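Local structure of benzoylformate Decarboxylase (Polynucleobacter necessarius, 4K9Q) at residues Ser338-Glu343 with Arg351-Leu356; Ile367-Glu372 with Asp382-Asn387; Gly409-Glu414 with Arg421-Leu426. The protein probably catalyses the decarboxylation of benzoylformate to benzaldehyde, using thiamine diphosphate anchored through a magnesium ion. One frame throughout, in Å; residues are numbered along the deposited sequence.

In the fold
Interactions 2 and 3 lie in the core of the C-terminal thiamine diphosphate-binding domain, where strands 368-372 and 423-428 are neighbours in one parallel sheet: Val368 O and Val424 N are 2.8 Å apart, a probable hydrogen bond. Interaction 2 is purely apolar across its segments, whereas interaction 3 adds to its small apolar patch a buried ion pair where helix and strand are joined. Interaction 1 is partly buried, farther from the centre of the chain, and mainly polar, with a salt bridge and a water bridge at the start of helix 352-361. It meets interaction 2 through His353 with Asp382 and through Ser338 with Arg385.

Interaction 1: Ser338-Glu343 with Arg351-Leu356; sequences SPMTKE and RPHAVL
Glu343 and Arg351 form a salt bridge, NH1 of Arg351 donating to OE1 of Glu343 over 3.0 Å with an N-H...O angle of 155°. OE1 sits at the edge of the guanidinium, close to its plane, yet the two flat groups stand almost perpendicular, so the oxygen itself is met from above the carboxylate plane. The arginine chain is extended from CG to NE, and its CD passes 3.5 Å from Glu343 CD. Glu343 starts with CG anti to the backbone N and then bends at chi2 (60°), bringing the carboxylate round to Arg351. Its CG rests 3.8 Å from Ala354 CB, a methyl small enough to let the acid lie close to the helix. The other oxygen, OE2, accepts from a water at 2.9 Å that in turn takes the N-H of His353, a donor in the first turn of helix 352-361.

The His353 ring lies beside Thr341, whose carbonyl O is 3.2 Å from His353 CE1 and has no hydrogen-bond partner in the model. Met340 CG adds an apolar touch at the ring edge, 4.1 Å from CE1. In the next shell, Glu357 accepts from ND1 and Asp382 from NE2, fixing the ring's rotation. The same carboxylate oxygens also bind the backbone N-H groups of Glu343 and Thr341, so loop and ring share their anchors. Histidine suits this place because it can offer an N-H from each of its two ring nitrogens; with a carboxylate at both, its doubly protonated, positively charged form is probably favoured.

Interaction 2: Ile367-Glu372 with Asp382-Asn387; sequences IVLVEE and DVFRIN
Leu369 of strand 368-372 meets Phe384, just beyond helix 377-383, with one methyl doing most of the work. From a CB directed at the other segment, CG lies anti to the backbone N (chi1 -177°), which carries the isopropyl end away from the strand. There CD2 lodges at the root of the phenylalanine, 3.7 Å from Phe384 CG and 3.8 Å from Phe384 CB, and also reaches CD1 of Ile386 at 4.1 Å. The second methyl, CD1, comes within 3.5 Å of Val424 O on the adjoining strand. A branched leucine can thus serve both neighbours at once. Farther along the ring, Ile367 CD1 approaches Phe384 CE1 at 4.3 Å, while Leu359 and Lys360 of helix 352-361 also touch it.

Phe384 is the first residue after helix 377-383 to leave helical geometry, and the turn beside it is tied by Arg385, which grips Asp382 side-on: NE donates to the backbone O of Asp382 and NH2 to its OD1, each over 2.9 Å. The apolar contacts join the first strand and the end of the helix in a beta-alpha-beta unit, strand 368-372, helix 377-383 and strand 392-393, in the parallel sheet of the thiamine diphosphate-binding domain, where strand 368-372 leads straight into the cofactor-binding Cys373.

Interaction 3: Gly409-Glu414 with Arg421-Leu426; sequences GLALGE and RPVVTL
The chain pairs Ala411 with Val423 and Glu414 with Arg421, each couple 6.1 Å apart between CA atoms, so the helical segment and the strand run in opposite senses. Val423 touches the helix through one methyl: CG2, anti to the carbonyl carbon, lies 3.7 Å from Ala411 N and 3.9 Å from Ala411 CB. Alanine suits this face, since its short side chain lets the strand come close to the helix backbone; Leu410 adds its CB at the border. This is the return from helix 403-417 into strand 423-428, the helix connecting strand 392-393 to it in the parallel alpha/beta sheet of the C-terminal domain, with strand 368-372 lying between the two.

At the turn end Glu414 takes three donors from Arg421. Its OE1 accepts the backbone N-H of Arg421 (3.0 Å) through the anti lone pair, and also NE at 2.9 Å, a nearly straight bond of 167°. NH2 reaches OE2 over 2.9 Å, completing a side-on grip. The carboxylate and guanidinium planes are 58° apart, so both guanidinium nitrogens come from above the carboxylate. The arginine's bend at chi3 (-68°) turns its head back to the acid. Were Glu414 replaced by alanine, the buried guanidinium of Arg421 would probably be left without its counter-charge and its backbone N-H without this acceptor. On its far nitrogen, NH1, the arginine also binds Asp390 O, and Val368 packs against its side chain.

Interaction 1: Ser338-Glu343 with Arg351-Leu356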
loop_
_atom_site.group_PDB
_atom_site.type_symbol
_atom_site.label_atom_id
_atom_site.label_comp_id
_atom_site.label_asym_id
_atom_site.label_seq_id
_atom_site.Cartn_x
_atom_site.Cartn_y
_atom_site.Cartn_z
ATOM N N SER A 338 -24.408 28.108 -32.984
ATOM C CA SER A 338 -24.697 29.536 -33.000
ATOM C C SER A 338 -23.411 30.328 -32.957
ATOM O O SER A 338 -22.444 29.908 -32.315
ATOM C CB SER A 338 -25.531 29.925 -31.781
ATOM O OG SER A 338 -26.710 29.152 -31.683
ATOM N N PRO A 339 -23.385 31.488 -33.631
ATOM C CA PRO A 339 -22.238 32.384 -33.481
ATOM C C PRO A 339 -22.090 32.860 -32.041
ATOM O O PRO A 339 -23.056 32.839 -31.263
ATOM C CB PRO A 339 -22.592 33.580 -34.371
ATOM C CG PRO A 339 -23.639 33.098 -35.288
ATOM C CD PRO A 339 -24.386 32.006 -34.576
ATOM N N MET A 340 -20.882 33.301 -31.708
ATOM C CA MET A 340 -20.601 33.887 -30.413
ATOM C C MET A 340 -21.606 34.994 -30.141
ATOM O O MET A 340 -21.887 35.815 -31.025
ATOM C CB MET A 340 -19.182 34.452 -30.399
ATOM C CG MET A 340 -18.776 35.074 -29.072
ATOM S SD MET A 340 -17.299 36.073 -29.243
ATOM C CE MET A 340 -17.931 37.494 -30.134
ATOM N N THR A 341 -22.166 34.994 -28.936
ATOM C CA THR A 341 -23.044 36.084 -28.503
ATOM C C THR A 341 -22.230 37.320 -28.137
ATOM O O THR A 341 -21.009 37.243 -27.983
ATOM C CB THR A 341 -23.906 35.674 -27.292
ATOM O OG1 THR A 341 -23.061 35.391 -26.169
ATOM C CG2 THR A 341 -24.757 34.451 -27.623
ATOM N N LYS A 342 -22.908 38.462 -28.019
ATOM C CA LYS A 342 -22.254 39.729 -27.710
ATOM C C LYS A 342 -22.813 40.272 -26.398
ATOM O O LYS A 342 -23.992 40.627 -26.311
ATOM C CB LYS A 342 -22.473 40.741 -28.845
ATOM C CG LYS A 342 -21.897 40.322 -30.201
ATOM C CD LYS A 342 -20.404 40.572 -30.282
ATOM C CE LYS A 342 -19.847 40.162 -31.644
ATOM N NZ LYS A 342 -18.400 40.504 -31.792
ATOM N N GLU A 343 -21.968 40.315 -25.373
ATOM C CA GLU A 343 -22.381 40.747 -24.044
ATOM C C GLU A 343 -22.549 42.269 -24.013
ATOM O O GLU A 343 -21.965 42.984 -24.825
ATOM C CB GLU A 343 -21.337 40.290 -23.009
ATOM C CG GLU A 343 -21.622 40.660 -21.556
ATOM C CD GLU A 343 -22.923 40.073 -21.031
ATOM O OE1 GLU A 343 -23.978 40.731 -21.181
ATOM O OE2 GLU A 343 -22.890 38.960 -20.451
ATOM N N ARG A 351 -18.874 42.369 -16.845
ATOM C CA ARG A 351 -19.336 41.001 -17.032
ATOM C C ARG A 351 -18.262 40.167 -17.715
ATOM O O ARG A 351 -17.656 40.599 -18.694
ATOM C CB ARG A 351 -20.621 40.997 -17.852
ATOM C CG ARG A 351 -21.758 41.715 -17.139
ATOM C CD ARG A 351 -23.000 41.719 -17.978
ATOM N NE ARG A 351 -24.078 42.459 -17.332
ATOM C CZ ARG A 351 -25.277 42.631 -17.876
ATOM N NH1 ARG A 351 -25.537 42.121 -19.071
ATOM N NH2 ARG A 351 -26.211 43.315 -17.227
ATOM N N PRO A 352 -18.021 38.950 -17.202
ATOM C CA PRO A 352 -16.916 38.142 -17.731
ATOM C C PRO A 352 -16.992 37.814 -19.234
ATOM O O PRO A 352 -15.931 37.740 -19.858
ATOM C CB PRO A 352 -16.963 36.871 -16.870
ATOM C CG PRO A 352 -18.343 36.829 -16.295
ATOM C CD PRO A 352 -18.743 38.272 -16.113
ATOM N N HIS A 353 -18.182 37.627 -19.807
ATOM C CA HIS A 353 -18.259 37.364 -21.246
ATOM C C HIS A 353 -17.694 38.570 -22.016
ATOM O O HIS A 353 -17.012 38.406 -23.023
ATOM C CB HIS A 353 -19.696 37.058 -21.687
ATOM C CG HIS A 353 -19.802 36.408 -23.036
ATOM N ND1 HIS A 353 -19.558 37.082 -24.215
ATOM C CD2 HIS A 353 -20.158 35.149 -23.392
ATOM C CE1 HIS A 353 -19.752 36.266 -25.236
ATOM N NE2 HIS A 353 -20.118 35.087 -24.763
ATOM N N ALA A 354 -17.960 39.782 -21.536
ATOM C CA ALA A 354 -17.440 40.959 -22.230
ATOM C C ALA A 354 -15.929 41.055 -22.067
ATOM O O ALA A 354 -15.217 41.400 -23.006
ATOM C CB ALA A 354 -18.120 42.222 -21.734
ATOM N N VAL A 355 -15.438 40.750 -20.868
ATOM C CA VAL A 355 -14.000 40.706 -20.622
ATOM C C VAL A 355 -13.341 39.732 -21.606
ATOM O O VAL A 355 -12.339 40.059 -22.248
ATOM C CB VAL A 355 -13.678 40.301 -19.164
ATOM C CG1 VAL A 355 -12.174 40.073 -18.978
ATOM C CG2 VAL A 355 -14.176 41.375 -18.202
ATOM N N LEU A 356 -13.919 38.542 -21.730
ATOM C CA LEU A 356 -13.396 37.537 -22.648
ATOM C C LEU A 356 -13.407 38.010 -24.105
ATOM O O LEU A 356 -12.432 37.809 -24.832
ATOM C CB LEU A 356 -14.166 36.228 -22.504
ATOM C CG LEU A 356 -13.932 35.471 -21.196
ATOM C CD1 LEU A 356 -15.057 34.492 -20.978
ATOM C CD2 LEU A 356 -12.556 34.778 -21.191
HETATM O O HOH W 1 -20.947 37.572 -18.761
#

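Interaction 2: Ile367-Glu372 with Asp382-Asn387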
loop_
_atom_site.group_PDB
_atom_site.type_symbol
_atom_site.label_atom_id
_atom_site.label_comp_id
_atom_site.label_asym_id
_atom_site.label_seq_id
_atom_site.Cartn_x
_atom_site.Cartn_y
_atom_site.Cartn_z
ATOM N N ILE A 367 -1.626 32.203 -30.124
ATOM C CA ILE A 367 -1.385 32.244 -28.686
ATOM C C ILE A 367 -1.546 30.836 -28.129
ATOM O O ILE A 367 -2.060 29.943 -28.808
ATOM C CB ILE A 367 -2.378 33.188 -27.942
ATOM C CG1 ILE A 367 -3.817 32.670 -28.047
ATOM C CG2 ILE A 367 -2.281 34.606 -28.471
ATOM C CD1 ILE A 367 -4.793 33.418 -27.141
ATOM N N VAL A 368 -1.063 30.631 -26.911
ATOM C CA VAL A 368 -1.429 29.453 -26.132
ATOM C C VAL A 368 -2.423 29.959 -25.100
ATOM O O VAL A 368 -2.213 31.019 -24.517
ATOM C CB VAL A 368 -0.207 28.832 -25.447
ATOM C CG1 VAL A 368 -0.639 27.738 -24.473
ATOM C CG2 VAL A 368 0.760 28.264 -26.495
ATOM N N LEU A 369 -3.527 29.237 -24.911
ATOM C CA LEU A 369 -4.561 29.654 -23.969
ATOM C C LEU A 369 -4.672 28.616 -22.860
ATOM O O LEU A 369 -4.844 27.430 -23.136
ATOM C CB LEU A 369 -5.915 29.791 -24.675
ATOM C CG LEU A 369 -7.031 30.297 -23.755
ATOM C CD1 LEU A 369 -6.774 31.729 -23.371
ATOM C CD2 LEU A 369 -8.395 30.173 -24.438
ATOM N N VAL A 370 -4.564 29.069 -21.615
ATOM C CA VAL A 370 -4.678 28.202 -20.441
ATOM C C VAL A 370 -5.813 28.733 -19.571
ATOM O O VAL A 370 -6.032 29.939 -19.517
ATOM C CB VAL A 370 -3.363 28.226 -19.650
ATOM C CG1 VAL A 370 -3.463 27.369 -18.386
ATOM C CG2 VAL A 370 -2.211 27.731 -20.537
ATOM N N GLU A 371 -6.562 27.853 -18.917
ATOM C CA GLU A 371 -7.694 28.319 -18.118
ATOM C C GLU A 371 -7.831 27.583 -16.784
ATOM O O GLU A 371 -7.737 26.356 -16.715
ATOM C CB GLU A 371 -9.000 28.247 -18.925
ATOM C CG GLU A 371 -10.291 28.421 -18.117
ATOM C CD GLU A 371 -10.746 27.133 -17.439
ATOM O OE1 GLU A 371 -11.074 27.188 -16.234
ATOM O OE2 GLU A 371 -10.779 26.053 -18.095
ATOM N N GLU A 372 -8.040 28.358 -15.728
ATOM C CA GLU A 372 -8.398 27.835 -14.413
ATOM C C GLU A 372 -9.224 28.914 -13.728
ATOM O O GLU A 372 -8.774 29.564 -12.789
ATOM C CB GLU A 372 -7.155 27.486 -13.591
ATOM C CG GLU A 372 -7.450 26.686 -12.317
ATOM C CD GLU A 372 -6.190 26.225 -11.612
ATOM O OE1 GLU A 372 -5.478 25.338 -12.142
ATOM O OE2 GLU A 372 -5.899 26.757 -10.528
ATOM N N ASP A 382 -17.695 29.852 -25.463
ATOM C CA ASP A 382 -18.438 30.601 -26.478
ATOM C C ASP A 382 -17.521 31.540 -27.252
ATOM O O ASP A 382 -17.693 31.747 -28.455
ATOM C CB ASP A 382 -19.561 31.424 -25.847
ATOM C CG ASP A 382 -20.503 32.011 -26.891
ATOM O OD1 ASP A 382 -20.962 31.244 -27.761
ATOM O OD2 ASP A 382 -20.776 33.231 -26.845
ATOM N N VAL A 383 -16.548 32.112 -26.550
ATOM C CA VAL A 383 -15.760 33.206 -27.093
ATOM C C VAL A 383 -14.498 32.713 -27.774
ATOM O O VAL A 383 -14.222 33.059 -28.920
ATOM C CB VAL A 383 -15.384 34.222 -25.987
ATOM C CG1 VAL A 383 -14.412 35.272 -26.515
ATOM C CG2 VAL A 383 -16.645 34.889 -25.409
ATOM N N PHE A 384 -13.726 31.908 -27.051
ATOM C CA PHE A 384 -12.471 31.387 -27.576
ATOM C C PHE A 384 -12.714 30.040 -28.239
ATOM O O PHE A 384 -12.590 28.990 -27.612
ATOM C CB PHE A 384 -11.414 31.262 -26.464
ATOM C CG PHE A 384 -10.749 32.565 -26.098
ATOM C CD1 PHE A 384 -9.617 33.001 -26.783
ATOM C CD2 PHE A 384 -11.257 33.364 -25.076
ATOM C CE1 PHE A 384 -8.997 34.202 -26.453
ATOM C CE2 PHE A 384 -10.639 34.560 -24.739
ATOM C CZ PHE A 384 -9.512 34.987 -25.431
ATOM N N ARG A 385 -13.074 30.067 -29.515
ATOM C CA ARG A 385 -13.306 28.826 -30.242
ATOM C C ARG A 385 -11.989 28.358 -30.853
ATOM O O ARG A 385 -11.551 28.867 -31.879
ATOM C CB ARG A 385 -14.404 29.031 -31.288
ATOM C CG ARG A 385 -15.667 29.568 -30.636
ATOM C CD ARG A 385 -16.839 29.740 -31.583
ATOM N NE ARG A 385 -18.025 30.137 -30.827
ATOM C CZ ARG A 385 -19.273 30.051 -31.278
ATOM N NH1 ARG A 385 -19.504 29.584 -32.499
ATOM N NH2 ARG A 385 -20.293 30.421 -30.506
ATOM N N ILE A 386 -11.360 27.397 -30.186
ATOM C CA ILE A 386 -10.011 26.943 -30.512
ATOM C C ILE A 386 -10.018 26.152 -31.811
ATOM O O ILE A 386 -10.725 25.150 -31.919
ATOM C CB ILE A 386 -9.480 26.037 -29.376
ATOM C CG1 ILE A 386 -9.600 26.765 -28.026
ATOM C CG2 ILE A 386 -8.047 25.577 -29.657
ATOM C CD1 ILE A 386 -8.796 28.043 -27.936
ATOM N N ASN A 387 -9.225 26.588 -32.789
ATOM C CA ASN A 387 -9.241 25.937 -34.101
ATOM C C ASN A 387 -7.880 25.450 -34.591
ATOM O O ASN A 387 -7.699 25.168 -35.778
ATOM C CB ASN A 387 -9.923 26.828 -35.150
ATOM C CG ASN A 387 -9.193 28.133 -35.388
ATOM O OD1 ASN A 387 -8.058 28.329 -34.943
ATOM N ND2 ASN A 387 -9.843 29.038 -36.109
#

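Interaction 3: Gly409-Glu414 with Arg421-Leu426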
loop_
_atom_site.group_PDB
_atom_site.type_symbol
_atom_site.label_atom_id
_atom_site.label_comp_id
_atom_site.label_asym_id
_atom_site.label_seq_id
_atom_site.Cartn_x
_atom_site.Cartn_y
_atom_site.Cartn_z
ATOM N N GLY A 409 5.396 26.444 -17.581
ATOM C CA GLY A 409 6.014 25.317 -18.257
ATOM C C GLY A 409 5.721 25.319 -19.751
ATOM O O GLY A 409 6.599 25.020 -20.566
ATOM N N LEU A 410 4.480 25.647 -20.114
ATOM C CA LEU A 410 4.086 25.744 -21.520
ATOM C C LEU A 410 4.897 26.846 -22.206
ATOM O O LEU A 410 5.366 26.673 -23.334
ATOM C CB LEU A 410 2.571 26.006 -21.657
ATOM C CG LEU A 410 1.698 24.786 -21.299
ATOM C CD1 LEU A 410 0.244 25.175 -21.007
ATOM C CD2 LEU A 410 1.784 23.720 -22.401
ATOM N N ALA A 411 5.095 27.954 -21.505
ATOM C CA ALA A 411 5.923 29.050 -22.007
ATOM C C ALA A 411 7.382 28.640 -22.226
ATOM O O ALA A 411 7.991 29.008 -23.239
ATOM C CB ALA A 411 5.832 30.267 -21.075
ATOM N N LEU A 412 7.952 27.898 -21.284
ATOM C CA LEU A 412 9.299 27.361 -21.455
ATOM C C LEU A 412 9.355 26.492 -22.712
ATOM O O LEU A 412 10.336 26.519 -23.452
ATOM C CB LEU A 412 9.730 26.552 -20.221
ATOM C CG LEU A 412 10.016 27.358 -18.943
ATOM C CD1 LEU A 412 10.300 26.414 -17.790
ATOM C CD2 LEU A 412 11.192 28.331 -19.137
ATOM N N GLY A 413 8.280 25.749 -22.956
ATOM C CA GLY A 413 8.161 24.920 -24.148
ATOM C C GLY A 413 8.166 25.727 -25.437
ATOM O O GLY A 413 8.749 25.303 -26.438
ATOM N N GLU A 414 7.489 26.869 -25.428
ATOM C CA GLU A 414 7.480 27.767 -26.587
ATOM C C GLU A 414 8.886 28.253 -26.906
ATOM O O GLU A 414 9.221 28.477 -28.063
ATOM C CB GLU A 414 6.554 28.960 -26.345
ATOM C CG GLU A 414 5.078 28.581 -26.348
ATOM C CD GLU A 414 4.679 27.916 -27.659
ATOM O OE1 GLU A 414 4.698 28.607 -28.700
ATOM O OE2 GLU A 414 4.369 26.701 -27.656
ATOM N N ARG A 421 5.052 31.578 -28.911
ATOM C CA ARG A 421 3.727 32.141 -28.715
ATOM C C ARG A 421 3.577 32.618 -27.270
ATOM O O ARG A 421 4.083 31.973 -26.353
ATOM C CB ARG A 421 2.659 31.084 -28.999
ATOM C CG ARG A 421 2.609 30.621 -30.442
ATOM C CD ARG A 421 1.633 29.463 -30.592
ATOM N NE ARG A 421 2.122 28.266 -29.914
ATOM C CZ ARG A 421 1.397 27.171 -29.722
ATOM N NH1 ARG A 421 0.146 27.130 -30.150
ATOM N NH2 ARG A 421 1.919 26.117 -29.102
ATOM N N PRO A 422 2.869 33.738 -27.058
ATOM C CA PRO A 422 2.560 34.137 -25.679
ATOM C C PRO A 422 1.578 33.150 -25.051
ATOM O O PRO A 422 0.738 32.604 -25.763
ATOM C CB PRO A 422 1.907 35.512 -25.843
ATOM C CG PRO A 422 1.375 35.520 -27.234
ATOM C CD PRO A 422 2.330 34.686 -28.049
ATOM N N VAL A 423 1.695 32.909 -23.749
ATOM C CA VAL A 423 0.732 32.047 -23.066
ATOM C C VAL A 423 -0.233 32.917 -22.270
ATOM O O VAL A 423 0.155 33.525 -21.273
ATOM C CB VAL A 423 1.422 31.053 -22.119
ATOM C CG1 VAL A 423 0.378 30.181 -21.407
ATOM C CG2 VAL A 423 2.434 30.195 -22.886
ATOM N N VAL A 424 -1.482 32.981 -22.717
ATOM C CA VAL A 424 -2.488 33.791 -22.044
ATOM C C VAL A 424 -3.269 32.894 -21.088
ATOM O O VAL A 424 -3.811 31.865 -21.493
ATOM C CB VAL A 424 -3.442 34.418 -23.063
ATOM C CG1 VAL A 424 -4.520 35.223 -22.365
ATOM C CG2 VAL A 424 -2.657 35.319 -24.023
ATOM N N THR A 425 -3.318 33.276 -19.820
ATOM C CA THR A 425 -3.838 32.380 -18.778
ATOM C C THR A 425 -5.011 33.025 -18.027
ATOM O O THR A 425 -4.837 34.047 -17.349
ATOM C CB THR A 425 -2.697 31.978 -17.809
ATOM O OG1 THR A 425 -1.589 31.466 -18.567
ATOM C CG2 THR A 425 -3.165 30.907 -16.834
ATOM N N LEU A 426 -6.200 32.433 -18.156
ATOM C CA LEU A 426 -7.425 32.974 -17.560
ATOM C C LEU A 426 -7.604 32.362 -16.175
ATOM O O LEU A 426 -7.849 31.160 -16.057
ATOM C CB LEU A 426 -8.628 32.619 -18.433
ATOM C CG LEU A 426 -8.490 32.925 -19.933
ATOM C CD1 LEU A 426 -9.680 32.369 -20.740
ATOM C CD2 LEU A 426 -8.291 34.418 -20.181
#